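Local coordinates for protein QdtA (Thermoanaerobacterium thermosaccharolyticum, PDB 4ZU5) that is a two-chain member of the WxcM-like group of the cupin clan and binds thymidine in a pocket of its beta barrel, at residues Y37-V42 and C106-L111; I46-H51 and R97-F102; K54-V59 and A112-D117; G92-R97 and D120-Y125. All blocks are in the same frame, centred on the assembly; numbering follows the deposited sequence.

Interaction 1. Residues Y37-V42 and C106-L111; sequences YYITKV and CVLLVL
Val110 sits against the aromatic ring of Tyr37 and covers one face, offset toward its rim. Its CB lies 3.7 Å from the centroid of the Tyr37 ring and 14° off the ring normal, a CH-pi contact, while the two methyls spread toward opposite edges: CG1 is 3.6 Å from Tyr37 CE2 and CG2 approaches CE1. The ring reaches this place because Tyr37 CG is set between its own backbone N and carbonyl carbon (chi1 63°), which folds the side chain across to the neighbouring strand. A beta-branched valine suits the spot, since its forked end is broad enough to support a flat ring. On the sheet face that carries Tyr37, Ile39 and Leu108 also meet, their CB atoms 4.2 Å apart. Tyr38 and Leu109 occupy the other sheet face, where Leu109 CD1 touches the edge of the Tyr38 ring at CD2, and the phenol leads away to bond Pro85 O of the second subunit.

The backbones are antiparallel. Tyr37 and Val110 form one hydrogen-bonded pair, with Val110 N to Tyr37 O at 2.8 Å, and Ile39 and Leu108 form the next. Beyond Thr40 two waters link Cys106 O to the backbone N of Lys41 and of Val42.

This is a ladder of the cupin barrel, and the Tyr37 side chain comes within about 4 Å of thymidine. Strand 107-112 lies between strands 35-40 and 58-64, and Tyr37 OH bonds Gln58 of the latter. Strand 35-40, outermost within its chain, pairs with a strand of the other chain, which continues the sheet into the second subunit.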
# COMPACT_ATOMS: atom_id res chain seq x y z
N TYR A 37 -2.77 -5.34 -2.24
CA TYR A 37 -3.96 -5.47 -1.46
C TYR A 37 -3.71 -5.22 -0.02
O TYR A 37 -2.57 -5.25 0.45
CB TYR A 37 -4.63 -6.83 -1.69
CG TYR A 37 -3.84 -8.05 -1.30
CD1 TYR A 37 -3.94 -8.56 -0.05
CD2 TYR A 37 -3.01 -8.70 -2.20
CE1 TYR A 37 -3.26 -9.69 0.34
CE2 TYR A 37 -2.31 -9.85 -1.82
CZ TYR A 37 -2.48 -10.35 -0.55
OH TYR A 37 -1.80 -11.45 -0.13
N TYR A 38 -4.76 -4.90 0.72
CA TYR A 38 -4.55 -4.61 2.12
C TYR A 38 -5.67 -5.19 2.99
O TYR A 38 -6.85 -5.28 2.51
CB TYR A 38 -4.43 -3.10 2.37
CG TYR A 38 -5.27 -2.24 1.46
CD1 TYR A 38 -6.55 -1.86 1.84
CD2 TYR A 38 -4.75 -1.70 0.27
CE1 TYR A 38 -7.34 -1.07 1.03
CE2 TYR A 38 -5.54 -0.88 -0.53
CZ TYR A 38 -6.85 -0.58 -0.14
OH TYR A 38 -7.67 0.26 -0.87
N ILE A 39 -5.31 -5.52 4.23
CA ILE A 39 -6.20 -6.19 5.17
C ILE A 39 -6.39 -5.30 6.39
O ILE A 39 -5.43 -4.80 6.98
CB ILE A 39 -5.63 -7.57 5.55
CG1 ILE A 39 -5.65 -8.46 4.30
CG2 ILE A 39 -6.47 -8.23 6.64
CD1 ILE A 39 -4.64 -9.57 4.32
N THR A 40 -7.65 -5.05 6.71
CA THR A 40 -8.00 -4.19 7.83
C THR A 40 -9.17 -4.85 8.61
O THR A 40 -9.79 -5.81 8.17
CB THR A 40 -8.49 -2.82 7.34
OG1 THR A 40 -9.62 -3.04 6.47
CG2 THR A 40 -7.38 -2.07 6.58
N LYS A 41 -9.36 -4.35 9.83
CA LYS A 41 -10.53 -4.64 10.64
C LYS A 41 -10.58 -6.14 10.97
O LYS A 41 -11.64 -6.75 10.99
CB LYS A 41 -11.81 -4.07 9.98
CG LYS A 41 -11.81 -2.54 9.94
CD LYS A 41 -13.06 -1.89 9.36
CE LYS A 41 -13.08 -1.96 7.83
NZ LYS A 41 -11.85 -1.42 7.13
N VAL A 42 -9.43 -6.75 11.28
CA VAL A 42 -9.40 -8.17 11.62
C VAL A 42 -9.60 -8.35 13.11
O VAL A 42 -8.90 -7.72 13.92
CB VAL A 42 -8.07 -8.84 11.28
CG1 VAL A 42 -8.07 -10.28 11.73
CG2 VAL A 42 -7.77 -8.71 9.80
N CYS A 106 -4.99 -2.41 13.07
CA CYS A 106 -3.90 -2.93 12.23
C CYS A 106 -4.23 -2.80 10.74
O CYS A 106 -5.36 -3.03 10.32
CB CYS A 106 -3.66 -4.39 12.51
SG CYS A 106 -2.22 -5.12 11.67
N VAL A 107 -3.20 -2.55 9.95
CA VAL A 107 -3.33 -2.47 8.51
C VAL A 107 -2.14 -3.23 7.93
O VAL A 107 -1.00 -2.86 8.22
CB VAL A 107 -3.13 -1.04 8.00
CG1 VAL A 107 -3.05 -1.04 6.51
CG2 VAL A 107 -4.22 -0.10 8.49
N LEU A 108 -2.42 -4.29 7.21
CA LEU A 108 -1.37 -5.10 6.54
C LEU A 108 -1.48 -4.83 5.03
O LEU A 108 -2.54 -5.10 4.44
CB LEU A 108 -1.70 -6.55 6.79
CG LEU A 108 -0.69 -7.58 6.23
CD1 LEU A 108 0.74 -7.21 6.60
CD2 LEU A 108 -0.99 -9.03 6.59
N LEU A 109 -0.39 -4.36 4.42
CA LEU A 109 -0.32 -4.08 3.00
C LEU A 109 0.52 -5.18 2.35
O LEU A 109 1.54 -5.57 2.90
CB LEU A 109 0.38 -2.75 2.78
CG LEU A 109 0.70 -2.41 1.34
CD1 LEU A 109 -0.64 -2.15 0.64
CD2 LEU A 109 1.55 -1.15 1.29
N VAL A 110 0.08 -5.65 1.20
CA VAL A 110 0.85 -6.63 0.46
C VAL A 110 1.09 -6.07 -0.93
O VAL A 110 0.17 -5.63 -1.58
CB VAL A 110 0.08 -7.96 0.38
CG1 VAL A 110 0.85 -9.02 -0.42
CG2 VAL A 110 -0.26 -8.43 1.82
N LEU A 111 2.34 -6.09 -1.37
CA LEU A 111 2.72 -5.81 -2.73
C LEU A 111 3.05 -7.13 -3.43
O LEU A 111 3.70 -7.98 -2.85
CB LEU A 111 3.97 -4.94 -2.77
CG LEU A 111 3.99 -3.77 -1.79
CD1 LEU A 111 5.33 -3.04 -1.80
CD2 LEU A 111 2.83 -2.84 -1.97
O HOH W 1 -7.84 -2.11 10.94
O HOH W 2 -6.56 -5.77 11.02

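Interaction 2. Residues I46-H51 and R97-F102; sequences ITRGYH and REMFDF
The ring of His51 lies against Arg97, with Arg97 CD 4.0 Å from the His51 ring centroid and 16° off its normal. Bends at chi2 and chi3 curl the arginine back over the imidazole: CD lies over the ring face, and the guanidinium follows beside it, its plane 31° from the ring. Tyr50 and Glu98 make a second pair, in which Glu98 CG stands over the Tyr50 ring, 4.0 Å from the centroid. Further along, Arg48 crosses Phe102 at about a right angle, and its CG touches Phe102 CE1 at 3.9 Å.

The backbone sets these partners. Arg48 and Met99 form a hydrogen-bonded antiparallel pair, with Met99 N to Arg48 O at 2.8 Å, and Arg97 N bonds His51 O at 3.0 Å. Glycine suits position 49 because at its backbone angles a CB would press on the carbonyl O of Arg48, and would also run into Met99 SD and Arg97 O.

Outside this shell, Glu98 OE1 forms a salt bridge with Arg70 and OE2 a hydrogen bond with Trp96 NE1, which fix the carboxylate. Arg97 is held by Val95 O and by Gln58, and Tyr121 of the thymidine pocket meets the ring of His51.

Tyr50, in the left-handed region, is the extra residue of a G1 beta bulge: its N and that of His51 both turn to Arg97 O through weak bonds, within an antiparallel sheet of a cupin barrel.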
# COMPACT_ATOMS: atom_id res chain seq x y z
N ILE A 46 -8.53 -13.87 15.29
CA ILE A 46 -8.57 -14.47 13.98
C ILE A 46 -7.15 -14.80 13.51
O ILE A 46 -6.19 -14.09 13.87
CB ILE A 46 -9.27 -13.53 12.98
CG1 ILE A 46 -10.77 -13.51 13.27
CG2 ILE A 46 -9.07 -13.99 11.54
CD1 ILE A 46 -11.49 -14.77 12.81
N THR A 47 -7.08 -15.92 12.80
CA THR A 47 -5.96 -16.33 11.98
C THR A 47 -6.42 -16.42 10.56
O THR A 47 -7.42 -17.05 10.27
CB THR A 47 -5.45 -17.72 12.38
OG1 THR A 47 -5.07 -17.64 13.75
CG2 THR A 47 -4.22 -18.11 11.54
N ARG A 48 -5.71 -15.76 9.65
CA ARG A 48 -6.07 -15.91 8.23
C ARG A 48 -4.85 -16.29 7.43
O ARG A 48 -3.79 -16.55 8.01
CB ARG A 48 -6.70 -14.63 7.66
CG ARG A 48 -5.96 -13.36 7.97
CD ARG A 48 -6.72 -12.14 7.44
NE ARG A 48 -6.94 -12.28 6.01
CZ ARG A 48 -8.02 -11.86 5.35
NH1 ARG A 48 -8.10 -12.11 4.07
NH2 ARG A 48 -9.00 -11.20 5.95
N GLY A 49 -5.00 -16.31 6.11
CA GLY A 49 -3.92 -16.79 5.24
C GLY A 49 -4.12 -18.25 4.87
O GLY A 49 -5.04 -18.59 4.15
N TYR A 50 -3.26 -19.13 5.37
CA TYR A 50 -3.31 -20.56 5.08
C TYR A 50 -3.14 -20.78 3.58
O TYR A 50 -4.00 -21.41 2.95
CB TYR A 50 -4.63 -21.21 5.55
CG TYR A 50 -4.88 -21.12 7.05
CD1 TYR A 50 -4.28 -21.99 7.95
CD2 TYR A 50 -5.74 -20.16 7.56
CE1 TYR A 50 -4.54 -21.92 9.32
CE2 TYR A 50 -6.03 -20.09 8.90
CZ TYR A 50 -5.42 -20.97 9.77
OH TYR A 50 -5.65 -20.78 11.09
N HIS A 51 -2.01 -20.34 3.03
CA HIS A 51 -1.75 -20.58 1.61
C HIS A 51 -0.30 -20.36 1.27
O HIS A 51 0.50 -19.92 2.11
CB HIS A 51 -2.68 -19.71 0.74
CG HIS A 51 -2.34 -18.25 0.75
ND1 HIS A 51 -2.88 -17.36 1.65
CD2 HIS A 51 -1.47 -17.54 -0.01
CE1 HIS A 51 -2.35 -16.17 1.46
NE2 HIS A 51 -1.48 -16.25 0.47
N ARG A 97 2.08 -19.52 4.58
CA ARG A 97 1.92 -18.54 5.64
C ARG A 97 0.52 -18.40 6.20
O ARG A 97 -0.47 -18.69 5.53
CB ARG A 97 2.49 -17.18 5.24
CG ARG A 97 1.53 -16.27 4.53
CD ARG A 97 1.04 -16.95 3.27
NE ARG A 97 2.09 -17.41 2.37
CZ ARG A 97 2.60 -16.68 1.38
NH1 ARG A 97 2.18 -15.43 1.22
NH2 ARG A 97 3.50 -17.21 0.55
N GLU A 98 0.52 -17.99 7.46
CA GLU A 98 -0.68 -17.62 8.23
C GLU A 98 -0.41 -16.32 8.98
O GLU A 98 0.73 -15.99 9.33
CB GLU A 98 -1.00 -18.76 9.20
CG GLU A 98 -1.26 -20.08 8.51
CD GLU A 98 -1.16 -21.29 9.41
OE1 GLU A 98 -1.07 -21.07 10.63
OE2 GLU A 98 -1.18 -22.41 8.88
N MET A 99 -1.45 -15.55 9.23
CA MET A 99 -1.29 -14.29 9.90
C MET A 99 -2.27 -14.20 11.07
O MET A 99 -3.41 -14.63 10.95
CB MET A 99 -1.61 -13.16 8.92
CG MET A 99 -0.71 -13.08 7.69
SD MET A 99 -1.35 -13.97 6.30
CE MET A 99 -2.35 -12.65 5.61
N PHE A 100 -1.83 -13.64 12.18
CA PHE A 100 -2.62 -13.68 13.42
C PHE A 100 -2.20 -12.60 14.41
O PHE A 100 -1.22 -11.88 14.19
CB PHE A 100 -2.56 -15.11 13.99
CG PHE A 100 -1.22 -15.47 14.58
CD1 PHE A 100 -0.97 -15.29 15.93
CD2 PHE A 100 -0.21 -15.95 13.77
CE1 PHE A 100 0.26 -15.62 16.49
CE2 PHE A 100 1.02 -16.27 14.32
CZ PHE A 100 1.27 -16.07 15.67
N ASP A 101 -2.96 -12.45 15.50
CA ASP A 101 -2.73 -11.37 16.43
C ASP A 101 -2.70 -10.00 15.77
O ASP A 101 -1.81 -9.18 16.03
CB ASP A 101 -1.41 -11.54 17.19
CG ASP A 101 -1.50 -12.61 18.33
OD1 ASP A 101 -2.51 -13.31 18.49
OD2 ASP A 101 -0.46 -12.80 18.97
N PHE A 102 -3.65 -9.77 14.88
CA PHE A 102 -3.84 -8.43 14.37
C PHE A 102 -4.30 -7.54 15.53
O PHE A 102 -5.32 -7.85 16.14
CB PHE A 102 -4.93 -8.47 13.31
CG PHE A 102 -4.53 -9.08 12.01
CD1 PHE A 102 -4.57 -10.44 11.81
CD2 PHE A 102 -4.22 -8.25 10.92
CE1 PHE A 102 -4.27 -11.00 10.57
CE2 PHE A 102 -3.89 -8.80 9.68
CZ PHE A 102 -3.94 -10.18 9.50
O HOH W 3 -6.01 -11.61 14.75
O HOH W 4 -5.12 -14.04 16.53

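Interaction 3. Residues K54-V59 and A112-D117; sequences KKLHQV and ASEYYD. Unlike the reference sequence in segment 112-117: Tyr116 (reference Cys).
At one end of a cupin barrel sheet, strand 58-64 and the end of strand 107-112 come together as an antiparallel pair, and the chain then leaves the sheet in the loop that carries Tyr116 of the thymidine pocket. Gln58 and Ala112 form the last bridge, a non-hydrogen-bonded pair with CA atoms 4.5 Å apart. Beyond it His57 and Ser113 are joined by two bonds of different kinds. Ser113 N donates a hydrogen bond to His57 O at 2.9 Å, nearly in line with the carbonyl, whereas His57 N turns to the side chain and bonds Ser113 OG at 3.0 Å, with an angle of 153° at the hydrogen. The hydroxyl reaches that N-H because OG stands between the serine's own backbone N and carbonyl carbon (chi1 73°). Serine suits the place: its short polar arm takes the part that a main-chain carbonyl would play had the ladder continued.

Leu56 supplies the apolar side. With CG anti to the backbone N (chi1 -175°), its CD1 lies against the start of the loop, 4.1 Å from Ala112 CB and 3.9 Å from Glu114 CB. The small methyl of Ala112 lets the leucine branch approach the backbone, where CD1 is 3.5 Å from Glu114 N.

Surrounding residues hold both arms. His57 ND1 bonds Tyr90 OH, the amide of Gln58 is shared between Arg97 and Tyr37, and Glu114 O accepts a bond from Arg35. Tyr116 N bonds Glu24 of the second subunit. This is the end of an antiparallel ladder, where a serine hydroxyl replaces a backbone acceptor beside a cupin ligand pocket.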
# COMPACT_ATOMS: atom_id res chain seq x y z
N LYS A 54 3.40 -20.89 -6.06
CA LYS A 54 4.57 -21.39 -6.79
C LYS A 54 5.39 -20.30 -7.49
O LYS A 54 6.60 -20.44 -7.67
CB LYS A 54 4.19 -22.43 -7.85
CG LYS A 54 3.32 -23.61 -7.40
CD LYS A 54 1.80 -23.38 -7.59
CE LYS A 54 1.21 -23.94 -8.89
NZ LYS A 54 0.96 -25.41 -8.79
N LYS A 55 4.76 -19.23 -7.95
CA LYS A 55 5.47 -18.29 -8.84
C LYS A 55 5.46 -16.82 -8.34
O LYS A 55 6.19 -15.98 -8.83
CB LYS A 55 4.83 -18.35 -10.23
CG LYS A 55 5.26 -19.60 -11.00
CD LYS A 55 4.27 -20.11 -12.03
CE LYS A 55 3.37 -19.01 -12.58
NZ LYS A 55 2.70 -19.43 -13.84
N LEU A 56 4.59 -16.52 -7.41
CA LEU A 56 4.37 -15.18 -6.92
C LEU A 56 5.44 -14.76 -5.91
O LEU A 56 5.85 -15.54 -5.06
CB LEU A 56 2.99 -15.16 -6.27
CG LEU A 56 2.51 -13.80 -5.78
CD1 LEU A 56 2.34 -12.86 -6.98
CD2 LEU A 56 1.20 -13.87 -5.01
N HIS A 57 5.81 -13.47 -5.94
CA HIS A 57 6.73 -12.89 -4.97
C HIS A 57 5.90 -11.76 -4.37
O HIS A 57 5.11 -11.14 -5.07
CB HIS A 57 8.02 -12.40 -5.65
CG HIS A 57 8.85 -13.48 -6.26
ND1 HIS A 57 9.99 -13.99 -5.69
CD2 HIS A 57 8.72 -14.11 -7.45
CE1 HIS A 57 10.47 -14.97 -6.45
NE2 HIS A 57 9.70 -15.07 -7.52
N GLN A 58 6.02 -11.59 -3.06
CA GLN A 58 5.24 -10.64 -2.30
C GLN A 58 6.12 -9.99 -1.27
O GLN A 58 7.11 -10.59 -0.82
CB GLN A 58 4.19 -11.43 -1.52
CG GLN A 58 3.11 -12.03 -2.38
CD GLN A 58 1.93 -12.48 -1.52
OE1 GLN A 58 2.09 -12.95 -0.40
NE2 GLN A 58 0.74 -12.28 -2.03
N VAL A 59 5.71 -8.80 -0.85
CA VAL A 59 6.25 -8.13 0.32
C VAL A 59 5.09 -7.73 1.19
O VAL A 59 4.20 -7.04 0.75
CB VAL A 59 7.08 -6.93 -0.10
CG1 VAL A 59 7.50 -6.06 1.06
CG2 VAL A 59 8.35 -7.41 -0.83
N ALA A 112 2.60 -7.33 -4.66
CA ALA A 112 2.62 -8.62 -5.33
C ALA A 112 3.16 -8.44 -6.72
O ALA A 112 2.84 -7.45 -7.38
CB ALA A 112 1.22 -9.21 -5.40
N SER A 113 3.97 -9.41 -7.13
CA SER A 113 4.66 -9.40 -8.43
C SER A 113 3.80 -9.83 -9.65
O SER A 113 4.25 -9.67 -10.78
CB SER A 113 5.91 -10.31 -8.38
OG SER A 113 5.59 -11.68 -8.37
N GLU A 114 2.61 -10.34 -9.41
CA GLU A 114 1.72 -10.71 -10.49
C GLU A 114 0.30 -10.40 -10.20
O GLU A 114 -0.14 -10.33 -9.06
CB GLU A 114 1.81 -12.21 -10.78
CG GLU A 114 3.19 -12.68 -11.15
CD GLU A 114 3.67 -12.18 -12.49
OE1 GLU A 114 2.88 -11.59 -13.28
OE2 GLU A 114 4.88 -12.40 -12.72
N TYR A 115 -0.49 -10.24 -11.26
CA TYR A 115 -1.94 -10.26 -11.04
C TYR A 115 -2.40 -11.58 -10.44
O TYR A 115 -1.76 -12.60 -10.64
CB TYR A 115 -2.71 -10.05 -12.37
CG TYR A 115 -2.26 -8.81 -13.13
CD1 TYR A 115 -1.28 -8.89 -14.12
CD2 TYR A 115 -2.80 -7.56 -12.82
CE1 TYR A 115 -0.85 -7.76 -14.80
CE2 TYR A 115 -2.40 -6.42 -13.52
CZ TYR A 115 -1.42 -6.52 -14.50
OH TYR A 115 -1.01 -5.40 -15.20
N TYR A 116 -3.50 -11.51 -9.72
CA TYR A 116 -4.17 -12.64 -9.15
C TYR A 116 -4.36 -13.77 -10.13
O TYR A 116 -4.81 -13.53 -11.24
CB TYR A 116 -5.52 -12.22 -8.62
CG TYR A 116 -6.28 -13.38 -8.06
CD1 TYR A 116 -5.92 -13.95 -6.84
CD2 TYR A 116 -7.35 -13.94 -8.76
CE1 TYR A 116 -6.62 -15.00 -6.30
CE2 TYR A 116 -8.04 -15.00 -8.23
CZ TYR A 116 -7.68 -15.53 -7.01
OH TYR A 116 -8.39 -16.59 -6.50
N ASP A 117 -3.92 -14.96 -9.74
CA ASP A 117 -4.01 -16.17 -10.55
C ASP A 117 -4.43 -17.27 -9.58
O ASP A 117 -3.59 -17.73 -8.81
CB ASP A 117 -2.64 -16.49 -11.13
CG ASP A 117 -2.64 -17.72 -12.04
OD1 ASP A 117 -3.71 -18.32 -12.22
OD2 ASP A 117 -1.52 -18.07 -12.52

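Interaction 4. Residues G92-R97 and D120-Y125; sequences GPLVWR and DYIRNY. Unlike the reference sequence in segment 92-97: Leu94 (reference Phe), Val95 (reference Leu).
Trp96 and Tyr125 form a T-shaped (edge-to-face) pair where the cupin barrel meets its C-terminal helix. Their planes stand at 80°, with the centroid of the tryptophan's six-membered ring 4.9 Å from that of Tyr125. The tyrosine edge points into the indole face, and its CD1 lies 3.6 Å from Trp96 CE2. Tryptophan suits the place because its broad face accepts that edge while its rim meets the backbone: Arg123 O lies in the ring plane, 3.8 Å from Trp96 CH2. A fully extended chi1 (-180°) carries the indole across to segment 120-125. Ile122, branched and apolar, packs on Phe127 and Tyr128 of helix 125-136.

The contact as a whole has no hydrogen bond between its two segments. Its looser side is formed by Arg123 and Asn124, which are exposed, their CB atoms directed away from segment 92-97. Asn124 instead takes the N-cap position of the helix, its OD1 accepting a bond from Phe127 N. Tyr121, nearby, belongs to the thymidine pocket. On the buried side, the methyl-to-methyl contact from Leu94 CD2 to Ile122 CD1 spans 3.9 Å.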
# COMPACT_ATOMS: atom_id res chain seq x y z
N GLY A 92 9.04 -15.35 -0.90
CA GLY A 92 9.11 -16.00 -2.17
C GLY A 92 8.28 -17.26 -2.32
O GLY A 92 7.39 -17.49 -1.54
N PRO A 93 8.49 -18.00 -3.41
CA PRO A 93 7.70 -19.18 -3.74
C PRO A 93 7.86 -20.29 -2.70
O PRO A 93 8.93 -20.45 -2.08
CB PRO A 93 8.29 -19.62 -5.07
CG PRO A 93 8.58 -18.31 -5.71
CD PRO A 93 9.26 -17.55 -4.59
N LEU A 94 6.72 -20.92 -2.47
CA LEU A 94 6.63 -22.15 -1.73
C LEU A 94 6.93 -21.99 -0.27
O LEU A 94 7.42 -22.91 0.40
CB LEU A 94 7.56 -23.19 -2.32
CG LEU A 94 7.05 -23.71 -3.66
CD1 LEU A 94 8.05 -24.72 -4.16
CD2 LEU A 94 5.65 -24.31 -3.65
N VAL A 95 6.52 -20.85 0.25
CA VAL A 95 6.52 -20.67 1.67
C VAL A 95 5.06 -20.59 2.08
O VAL A 95 4.29 -19.87 1.47
CB VAL A 95 7.20 -19.36 2.02
CG1 VAL A 95 7.05 -19.05 3.50
CG2 VAL A 95 8.70 -19.41 1.66
N TRP A 96 4.66 -21.36 3.10
CA TRP A 96 3.28 -21.35 3.59
C TRP A 96 3.17 -20.26 4.62
O TRP A 96 4.03 -20.12 5.51
CB TRP A 96 2.93 -22.73 4.23
CG TRP A 96 1.53 -22.90 4.78
CD1 TRP A 96 1.14 -22.66 6.05
CD2 TRP A 96 0.38 -23.40 4.11
NE1 TRP A 96 -0.20 -22.93 6.22
CE2 TRP A 96 -0.69 -23.41 5.04
CE3 TRP A 96 0.11 -23.77 2.81
CZ2 TRP A 96 -1.98 -23.79 4.71
CZ3 TRP A 96 -1.16 -24.22 2.50
CH2 TRP A 96 -2.21 -24.18 3.45
N ARG A 97 2.08 -19.52 4.58
CA ARG A 97 1.92 -18.54 5.64
C ARG A 97 0.52 -18.40 6.20
O ARG A 97 -0.47 -18.69 5.53
CB ARG A 97 2.49 -17.18 5.24
CG ARG A 97 1.53 -16.27 4.53
CD ARG A 97 1.04 -16.95 3.27
NE ARG A 97 2.09 -17.41 2.37
CZ ARG A 97 2.60 -16.68 1.38
NH1 ARG A 97 2.18 -15.43 1.22
NH2 ARG A 97 3.50 -17.21 0.55
N ASP A 120 -2.27 -20.29 -9.00
CA ASP A 120 -0.97 -20.25 -8.34
C ASP A 120 -1.20 -20.10 -6.86
O ASP A 120 -0.25 -19.93 -6.12
CB ASP A 120 -0.13 -19.08 -8.89
CG ASP A 120 1.28 -19.05 -8.32
OD1 ASP A 120 1.93 -20.13 -8.28
OD2 ASP A 120 1.70 -17.98 -7.84
N TYR A 121 -2.46 -20.12 -6.44
CA TYR A 121 -2.79 -19.96 -5.04
C TYR A 121 -2.89 -21.38 -4.53
O TYR A 121 -3.87 -22.03 -4.84
CB TYR A 121 -4.17 -19.30 -4.88
CG TYR A 121 -4.18 -18.02 -4.10
CD1 TYR A 121 -3.97 -16.79 -4.75
CD2 TYR A 121 -4.44 -18.00 -2.73
CE1 TYR A 121 -3.98 -15.59 -4.06
CE2 TYR A 121 -4.48 -16.80 -2.03
CZ TYR A 121 -4.24 -15.59 -2.70
OH TYR A 121 -4.28 -14.36 -2.05
N ILE A 122 -1.87 -21.89 -3.86
CA ILE A 122 -1.93 -23.22 -3.27
C ILE A 122 -2.66 -23.15 -1.94
O ILE A 122 -2.17 -22.58 -0.96
CB ILE A 122 -0.55 -23.80 -2.98
CG1 ILE A 122 0.29 -23.88 -4.26
CG2 ILE A 122 -0.71 -25.18 -2.37
CD1 ILE A 122 1.73 -24.27 -3.97
N ARG A 123 -3.85 -23.75 -1.89
CA ARG A 123 -4.64 -23.75 -0.66
C ARG A 123 -4.67 -25.12 0.03
O ARG A 123 -5.03 -25.23 1.18
CB ARG A 123 -6.06 -23.30 -0.95
CG ARG A 123 -6.16 -21.80 -1.09
CD ARG A 123 -7.40 -21.36 -1.87
NE ARG A 123 -7.32 -19.94 -2.20
CZ ARG A 123 -7.23 -18.96 -1.29
NH1 ARG A 123 -7.25 -19.23 0.02
NH2 ARG A 123 -7.13 -17.70 -1.69
N ASN A 124 -4.30 -26.16 -0.68
CA ASN A 124 -4.28 -27.48 -0.09
C ASN A 124 -2.98 -27.73 0.61
O ASN A 124 -1.92 -27.81 -0.00
CB ASN A 124 -4.50 -28.54 -1.16
CG ASN A 124 -4.67 -29.92 -0.57
OD1 ASN A 124 -3.74 -30.50 -0.05
ND2 ASN A 124 -5.88 -30.43 -0.61
N TYR A 125 -3.06 -27.90 1.91
CA TYR A 125 -1.86 -28.06 2.69
C TYR A 125 -1.07 -29.30 2.30
O TYR A 125 0.15 -29.25 2.26
CB TYR A 125 -2.18 -28.04 4.17
CG TYR A 125 -0.96 -28.08 5.04
CD1 TYR A 125 -0.15 -26.97 5.19
CD2 TYR A 125 -0.56 -29.26 5.66
CE1 TYR A 125 1.00 -27.00 5.96
CE2 TYR A 125 0.55 -29.30 6.48
CZ TYR A 125 1.35 -28.19 6.62
OH TYR A 125 2.51 -28.26 7.36

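In the fold
The four contacts belong to one cupin fold and tie together two antiparallel sheets. Interactions 1 and 3 belong to the sheet holding strands 35-40, 107-112 and 58-64, whereas interactions 2 and 4 share strand 96-100 and Arg97 in the other. Centres of interactions 1 and 2 are about 12 Å apart, and Ile39 and Leu108 pack on Phe102 and Met99 between the sheets. Interactions 3 and 4, with centres about 11 Å apart, are joined by Lys54 to Asp120 as well as through Gln58. Along the chain interaction 2 is nested inside interaction 1, while the other pairs cross, so distant segments interlock around the thymidine pocket to which Tyr116 and Tyr121 contribute.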